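Local coordinates for flagellar hook associated protein type 3 FlgL (Legionella pneumophila subsp. pneumophila, PDB 5YTI) that probably serves as a structural component of the bacterial flagellum, a hook-associated protein of the flagellin family found where hook and filament join, at residues A[267-271]-A[272-276]; A[252-255]-A[256-259]; A[229-232]-A[233-237]. All coordinates share one frame; numbering follows the deposited sequence.

Interaction 1 of 3, residues A[267-271]-A[272-276]; sequences IGFNG and MEMVV
Two selenomethionines, M272 and M274, reach the phenyl ring of F269 from one side of its plane, both obliquely. M272 SE approaches the CE2 side of the ring, 4.9 Å from the F269 ring centroid. M274, two residues farther along the same strand, meets the ring at CE1: its SE lies 4.1 Å from F269 CE1, and its methyl CE comes nearer still. Both are Met-aromatic contacts. The two chains get there differently. M272 extends nearly straight beyond CG, whereas M274 has CG between its backbone N and carbonyl carbon (chi1 69°) and bends again at chi2 and chi3, which turns its tip back toward the ring.

The backbone carries these side chains on one face of an antiparallel hairpin. The hydrogen-bonded pair of I267 and M274 has I267 N to M274 O at 2.9 Å, nearly in line with the carbonyl, and the return bond from M274 N to I267 O at 3.0 Å. F269 and M272 form the second such pair, with F269 N to M272 O at 3.0 Å. Its partner bond, M272 N to F269 O, has the donor 40° out of the carbonyl plane, as the chain is already turning there. Between them G268 and E273 make the non-hydrogen-bonded pair, with E273 projecting to the opposite face. N270 and G271 close the loop, both with positive phi, which resembles a type I' turn. Farther along, I267 CG1 meets V276 CG2 at 4.2 Å.

Strand 272-277 is the middle of a three-stranded sheet, between 266-269 and 207-213. The ring of F269 also meets Y224, whose hydroxyl is hydrogen-bonded to N270 ND2, and both F269 and M274 pack on I288 of strand 285-290.

Interaction 2 of 3, residues A[252-255]-A[256-259]; sequences SGLP and DDAP
L254 and D257 are joined by a backbone hydrogen bond, D257 N to L254 O at 3.2 Å, across P255 and D256, whose phi and psi values are those of a type I turn. The bond is bent: D257 N lies 60° out of the plane of the L254 carbonyl, so it does not use an in-plane lone pair. D256 and D257 repeat similar backbone angles and carry the turn one residue farther; the next bond, from A258 N to P255 O, is doubtful because that oxygen is placed too close to a neighbour in the model.

Side chains reinforce the closure on the side of S252. The D257 carboxylate has CG beside its backbone N and anti to the carbonyl carbon (chi1 -77°), a setting that lets OD2 face back across the turn. There S252 OG donates a weak hydrogen bond to D257 OD2 at 3.3 Å. L254 runs alongside D257 and points the same way, its CD2 3.7 Å from D257 OD2, so this one carboxylate oxygen has a hydroxyl and a methyl as neighbours. Both S252 and D257 are exposed, and solvent probably shares in stabilising the charge.

D256 is turned to another task: its carboxylate is held by S232, and its side chain also touches N231 and Q233. A258 touches P250, and the backbone of P259 bonds to that of V238. This turn sits at the surface, in the long loop between strand 246-249 and strand 266-269.

Overlapping type I angles and the i to i+3 bond identify a single turn of 3-10 helix. P255 fits its first position, where the i to i+3 pattern asks for no backbone N-H, so the missing hydrogen of a proline is tolerated there.

Interaction 3 of 3, residues A[229-232]-A[233-237]; sequences ALNS and QGNLV
This is the closing turn of a beta hairpin, where A229 and L230 at the end of one strand lie antiparallel to L236 and V237 at the start of the next. A229 and V237 make the hydrogen-bonded pair: A229 N reaches V237 O at 3.0 Å, while the return bond from V237 N to A229 O is weak, with an angle of only 121° at the hydrogen. L230 and L236 follow as a non-hydrogen-bonded pair. Beyond them N231 N meets N235 O at 2.9 Å, and this bond is nearly straight, 174°. S232 and Q233 have helical backbone angles and G234 a positive phi, consistent with a type I turn followed by a G1 bulge.

The side chains take separate places around this frame. L230 directs CD2 over to the G234 carbonyl oxygen. N231 and Q233 lie side by side and point the same way, their amide planes nearly parallel; the amide of N235 also runs beside that of N231 but stands almost perpendicular to it, at 84°. V237 CG1 lies 3.2 Å from A229 O.

Strand 224-230 is central in a five-stranded antiparallel sheet, between 285-290 and 236-242. N231, in the turn, touches L260, and V237, on strand 236-242, touches A258, both in the neighbouring loop.

All three contacts lie on the same side of the chain's centre and follow one another in sequence: interaction 3, then interaction 2, then interaction 1. Interactions 2 and 3 form one continuous patch, with centres about 10 Å apart. S232 OG and D256 OD2, 2.6 Å apart, make a probable hydrogen bond, while P255 CB packs on L230 O at 3.3 Å. The 3-10 turn of 252-259 is thereby attached to the hairpin tip of 229-237. Interaction 1 stands apart, its centre about 17 Å from that of interaction 2 and 20 Å from that of interaction 3, and touches neither; its hairpin belongs to a separate three-stranded sheet.

Interaction 1 of 3, residues A[267-271]-A[272-276]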
loop_
_atom_site.group_PDB
_atom_site.type_symbol
_atom_site.label_atom_id
_atom_site.label_comp_id
_atom_site.label_asym_id
_atom_site.label_seq_id
_atom_site.Cartn_x
_atom_site.Cartn_y
_atom_site.Cartn_z
ATOM N N ILE A 267 -13.333 -21.109 2.283
ATOM C CA ILE A 267 -12.977 -21.119 3.677
ATOM C C ILE A 267 -12.971 -19.678 4.140
ATOM O O ILE A 267 -12.350 -18.827 3.518
ATOM C CB ILE A 267 -11.569 -21.659 3.891
ATOM C CG1 ILE A 267 -11.380 -22.956 3.115
ATOM C CG2 ILE A 267 -11.343 -21.869 5.363
ATOM C CD1 ILE A 267 -12.410 -24.022 3.454
ATOM N N GLY A 268 -13.675 -19.397 5.227
ATOM C CA GLY A 268 -13.774 -18.036 5.707
ATOM C C GLY A 268 -13.570 -17.918 7.204
ATOM O O GLY A 268 -14.093 -18.736 8.004
ATOM N N PHE A 269 -12.817 -16.884 7.560
ATOM C CA PHE A 269 -12.592 -16.526 8.935
ATOM C C PHE A 269 -12.241 -15.047 9.081
ATOM O O PHE A 269 -11.699 -14.405 8.181
ATOM C CB PHE A 269 -11.503 -17.420 9.561
ATOM C CG PHE A 269 -10.174 -17.371 8.851
ATOM C CD1 PHE A 269 -9.925 -18.184 7.765
ATOM C CD2 PHE A 269 -9.165 -16.510 9.283
ATOM C CE1 PHE A 269 -8.703 -18.148 7.131
ATOM C CE2 PHE A 269 -7.946 -16.430 8.613
ATOM C CZ PHE A 269 -7.714 -17.261 7.542
ATOM N N ASN A 270 -12.532 -14.531 10.265
ATOM C CA ASN A 270 -12.313 -13.131 10.631
ATOM C C ASN A 270 -12.318 -12.196 9.424
ATOM O O ASN A 270 -11.298 -11.626 9.050
ATOM C CB ASN A 270 -11.003 -12.998 11.395
ATOM C CG ASN A 270 -11.054 -13.604 12.758
ATOM O OD1 ASN A 270 -12.125 -13.900 13.291
ATOM N ND2 ASN A 270 -9.884 -13.751 13.359
ATOM N N GLY A 271 -13.470 -12.090 8.798
ATOM C CA GLY A 271 -13.640 -11.194 7.666
ATOM C C GLY A 271 -13.018 -11.551 6.334
ATOM O O GLY A 271 -13.141 -10.773 5.408
HETATM N N MSE A 272 -12.352 -12.697 6.210
HETATM C CA MSE A 272 -11.619 -13.027 4.967
HETATM C C MSE A 272 -12.167 -14.289 4.360
HETATM O O MSE A 272 -12.645 -15.150 5.091
HETATM C CB MSE A 272 -10.116 -13.230 5.216
HETATM C CG MSE A 272 -9.410 -12.080 5.932
HETATM SE SE MSE A 272 -7.767 -12.717 6.829
HETATM C CE MSE A 272 -7.071 -10.963 7.303
ATOM N N GLU A 273 -12.110 -14.408 3.026
ATOM C CA GLU A 273 -12.476 -15.651 2.316
ATOM C C GLU A 273 -11.348 -16.058 1.356
ATOM O O GLU A 273 -10.638 -15.201 0.837
ATOM C CB GLU A 273 -13.819 -15.489 1.558
ATOM C CG GLU A 273 -15.064 -15.544 2.466
ATOM C CD GLU A 273 -16.405 -15.429 1.736
ATOM O OE1 GLU A 273 -16.453 -15.613 0.483
ATOM O OE2 GLU A 273 -17.426 -15.173 2.439
HETATM N N MSE A 274 -11.171 -17.364 1.148
HETATM C CA MSE A 274 -10.192 -17.910 0.194
HETATM C C MSE A 274 -10.610 -19.294 -0.232
HETATM O O MSE A 274 -11.516 -19.879 0.356
HETATM C CB MSE A 274 -8.762 -17.901 0.746
HETATM C CG MSE A 274 -8.391 -18.849 1.905
HETATM SE SE MSE A 274 -7.293 -17.880 3.263
HETATM C CE MSE A 274 -8.817 -16.997 4.136
ATOM N N VAL A 275 -9.996 -19.834 -1.284
ATOM C CA VAL A 275 -10.457 -21.111 -1.832
ATOM C C VAL A 275 -9.289 -22.033 -2.093
ATOM O O VAL A 275 -8.345 -21.641 -2.785
ATOM C CB VAL A 275 -11.255 -20.890 -3.132
ATOM C CG1 VAL A 275 -11.427 -22.186 -3.921
ATOM C CG2 VAL A 275 -12.612 -20.279 -2.808
ATOM N N VAL A 276 -9.389 -23.259 -1.567
ATOM C CA VAL A 276 -8.325 -24.266 -1.640
ATOM C C VAL A 276 -8.566 -25.327 -2.726
ATOM O O VAL A 276 -9.604 -25.892 -2.772
ATOM C CB VAL A 276 -8.204 -24.926 -0.266
ATOM C CG1 VAL A 276 -7.073 -25.936 -0.222
ATOM C CG2 VAL A 276 -7.969 -23.854 0.791
#

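Interaction 2 of 3, residues A[252-255]-A[256-259]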
loop_
_atom_site.group_PDB
_atom_site.type_symbol
_atom_site.label_atom_id
_atom_site.label_comp_id
_atom_site.label_asym_id
_atom_site.label_seq_id
_atom_site.Cartn_x
_atom_site.Cartn_y
_atom_site.Cartn_z
ATOM N N SER A 252 -12.364 -24.499 19.401
ATOM C CA SER A 252 -11.869 -25.494 20.346
ATOM C C SER A 252 -10.492 -26.023 19.935
ATOM O O SER A 252 -9.738 -26.512 20.773
ATOM C CB SER A 252 -12.866 -26.635 20.481
ATOM O OG SER A 252 -13.189 -27.153 19.212
ATOM N N GLY A 253 -10.150 -25.923 18.658
ATOM C CA GLY A 253 -8.885 -26.473 18.165
ATOM C C GLY A 253 -8.876 -27.989 18.000
ATOM O O GLY A 253 -7.873 -28.563 17.571
ATOM N N LEU A 254 -9.992 -28.639 18.343
ATOM C CA LEU A 254 -10.122 -30.100 18.254
ATOM C C LEU A 254 -10.362 -30.532 16.818
ATOM O O LEU A 254 -11.243 -29.989 16.155
ATOM C CB LEU A 254 -11.276 -30.575 19.128
ATOM C CG LEU A 254 -10.871 -30.925 20.577
ATOM C CD1 LEU A 254 -9.807 -29.995 21.154
ATOM C CD2 LEU A 254 -12.092 -30.966 21.502
ATOM N N PRO A 255 -9.577 -31.497 16.315
ATOM C CA PRO A 255 -9.882 -31.897 14.934
ATOM C C PRO A 255 -11.358 -32.288 14.708
ATOM O O PRO A 255 -11.941 -31.970 13.679
ATOM C CB PRO A 255 -8.925 -33.065 14.698
ATOM C CG PRO A 255 -7.740 -32.727 15.557
ATOM C CD PRO A 255 -8.288 -32.040 16.783
ATOM N N ASP A 256 -11.966 -32.932 15.685
ATOM C CA ASP A 256 -13.307 -33.464 15.507
ATOM C C ASP A 256 -14.442 -32.435 15.576
ATOM O O ASP A 256 -15.569 -32.730 15.156
ATOM C CB ASP A 256 -13.544 -34.604 16.496
ATOM C CG ASP A 256 -12.888 -35.895 16.050
ATOM O OD1 ASP A 256 -12.388 -35.965 14.902
ATOM O OD2 ASP A 256 -12.883 -36.850 16.846
ATOM N N ASP A 257 -14.164 -31.237 16.084
ATOM C CA ASP A 257 -15.133 -30.128 16.002
ATOM C C ASP A 257 -14.918 -29.337 14.693
ATOM O O ASP A 257 -15.525 -28.291 14.469
ATOM C CB ASP A 257 -15.039 -29.209 17.244
ATOM C CG ASP A 257 -15.723 -29.806 18.490
ATOM O OD1 ASP A 257 -16.907 -30.224 18.421
ATOM O OD2 ASP A 257 -15.081 -29.846 19.560
ATOM N N ALA A 258 -14.074 -29.858 13.812
ATOM C CA ALA A 258 -13.570 -29.064 12.695
ATOM C C ALA A 258 -14.372 -29.214 11.387
ATOM O O ALA A 258 -14.886 -30.301 11.086
ATOM C CB ALA A 258 -12.105 -29.413 12.450
ATOM N N PRO A 259 -14.484 -28.122 10.600
ATOM C CA PRO A 259 -15.034 -28.268 9.228
ATOM C C PRO A 259 -14.143 -29.113 8.321
ATOM O O PRO A 259 -12.925 -29.022 8.398
ATOM C CB PRO A 259 -15.125 -26.815 8.694
ATOM C CG PRO A 259 -14.393 -25.964 9.685
ATOM C CD PRO A 259 -14.356 -26.708 11.004
#

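Interaction 3 of 3, residues A[229-232]-A[233-237]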
loop_
_atom_site.group_PDB
_atom_site.type_symbol
_atom_site.label_atom_id
_atom_site.label_comp_id
_atom_site.label_asym_id
_atom_site.label_seq_id
_atom_site.Cartn_x
_atom_site.Cartn_y
_atom_site.Cartn_z
ATOM N N ALA A 229 -5.386 -31.557 8.527
ATOM C CA ALA A 229 -5.146 -32.816 9.237
ATOM C C ALA A 229 -6.423 -33.655 9.407
ATOM O O ALA A 229 -7.447 -33.371 8.760
ATOM C CB ALA A 229 -4.443 -32.558 10.579
ATOM N N LEU A 230 -6.349 -34.670 10.286
ATOM C CA LEU A 230 -7.318 -35.794 10.317
ATOM C C LEU A 230 -8.374 -35.809 11.422
ATOM O O LEU A 230 -8.111 -35.530 12.598
ATOM C CB LEU A 230 -6.565 -37.131 10.343
ATOM C CG LEU A 230 -5.747 -37.409 9.073
ATOM C CD1 LEU A 230 -4.809 -38.590 9.295
ATOM C CD2 LEU A 230 -6.666 -37.629 7.869
ATOM N N ASN A 231 -9.584 -36.134 10.980
ATOM C CA ASN A 231 -10.678 -36.585 11.839
ATOM C C ASN A 231 -10.277 -37.845 12.578
ATOM O O ASN A 231 -9.426 -38.615 12.106
ATOM C CB ASN A 231 -11.911 -36.939 10.990
ATOM C CG ASN A 231 -12.953 -35.845 10.978
ATOM O OD1 ASN A 231 -12.881 -34.896 11.756
ATOM N ND2 ASN A 231 -13.944 -35.983 10.105
ATOM N N SER A 232 -10.911 -38.073 13.725
ATOM C CA SER A 232 -10.811 -39.366 14.376
ATOM C C SER A 232 -11.458 -40.457 13.478
ATOM O O SER A 232 -11.026 -41.614 13.500
ATOM C CB SER A 232 -11.412 -39.291 15.777
ATOM O OG SER A 232 -10.728 -38.291 16.524
ATOM N N GLN A 233 -12.456 -40.063 12.674
ATOM C CA GLN A 233 -13.002 -40.869 11.541
ATOM C C GLN A 233 -12.005 -41.170 10.393
ATOM O O GLN A 233 -11.925 -42.309 9.921
ATOM C CB GLN A 233 -14.214 -40.151 10.928
ATOM C CG GLN A 233 -15.380 -39.977 11.891
ATOM C CD GLN A 233 -15.926 -38.556 11.940
ATOM O OE1 GLN A 233 -15.341 -37.656 12.574
ATOM N NE2 GLN A 233 -17.064 -38.351 11.294
ATOM N N GLY A 234 -11.267 -40.160 9.927
ATOM C CA GLY A 234 -10.256 -40.374 8.903
ATOM C C GLY A 234 -10.322 -39.337 7.814
ATOM O O GLY A 234 -9.366 -39.156 7.070
ATOM N N ASN A 235 -11.467 -38.672 7.716
ATOM C CA ASN A 235 -11.630 -37.493 6.847
ATOM C C ASN A 235 -10.598 -36.332 7.033
ATOM O O ASN A 235 -10.294 -35.904 8.163
ATOM C CB ASN A 235 -13.054 -36.920 7.001
ATOM C CG ASN A 235 -14.007 -37.427 5.940
ATOM O OD1 ASN A 235 -15.002 -38.077 6.253
ATOM N ND2 ASN A 235 -13.704 -37.133 4.667
ATOM N N LEU A 236 -10.090 -35.818 5.907
ATOM C CA LEU A 236 -9.229 -34.637 5.910
ATOM C C LEU A 236 -10.021 -33.421 6.370
ATOM O O LEU A 236 -11.218 -33.290 6.061
ATOM C CB LEU A 236 -8.685 -34.366 4.514
ATOM C CG LEU A 236 -7.260 -34.806 4.215
ATOM C CD1 LEU A 236 -7.046 -34.878 2.706
ATOM C CD2 LEU A 236 -6.274 -33.850 4.883
ATOM N N VAL A 237 -9.349 -32.520 7.083
ATOM C CA VAL A 237 -10.047 -31.447 7.777
ATOM C C VAL A 237 -9.160 -30.195 7.790
ATOM O O VAL A 237 -7.950 -30.285 7.626
ATOM C CB VAL A 237 -10.469 -31.944 9.199
ATOM C CG1 VAL A 237 -9.541 -31.421 10.287
ATOM C CG2 VAL A 237 -11.921 -31.595 9.516
#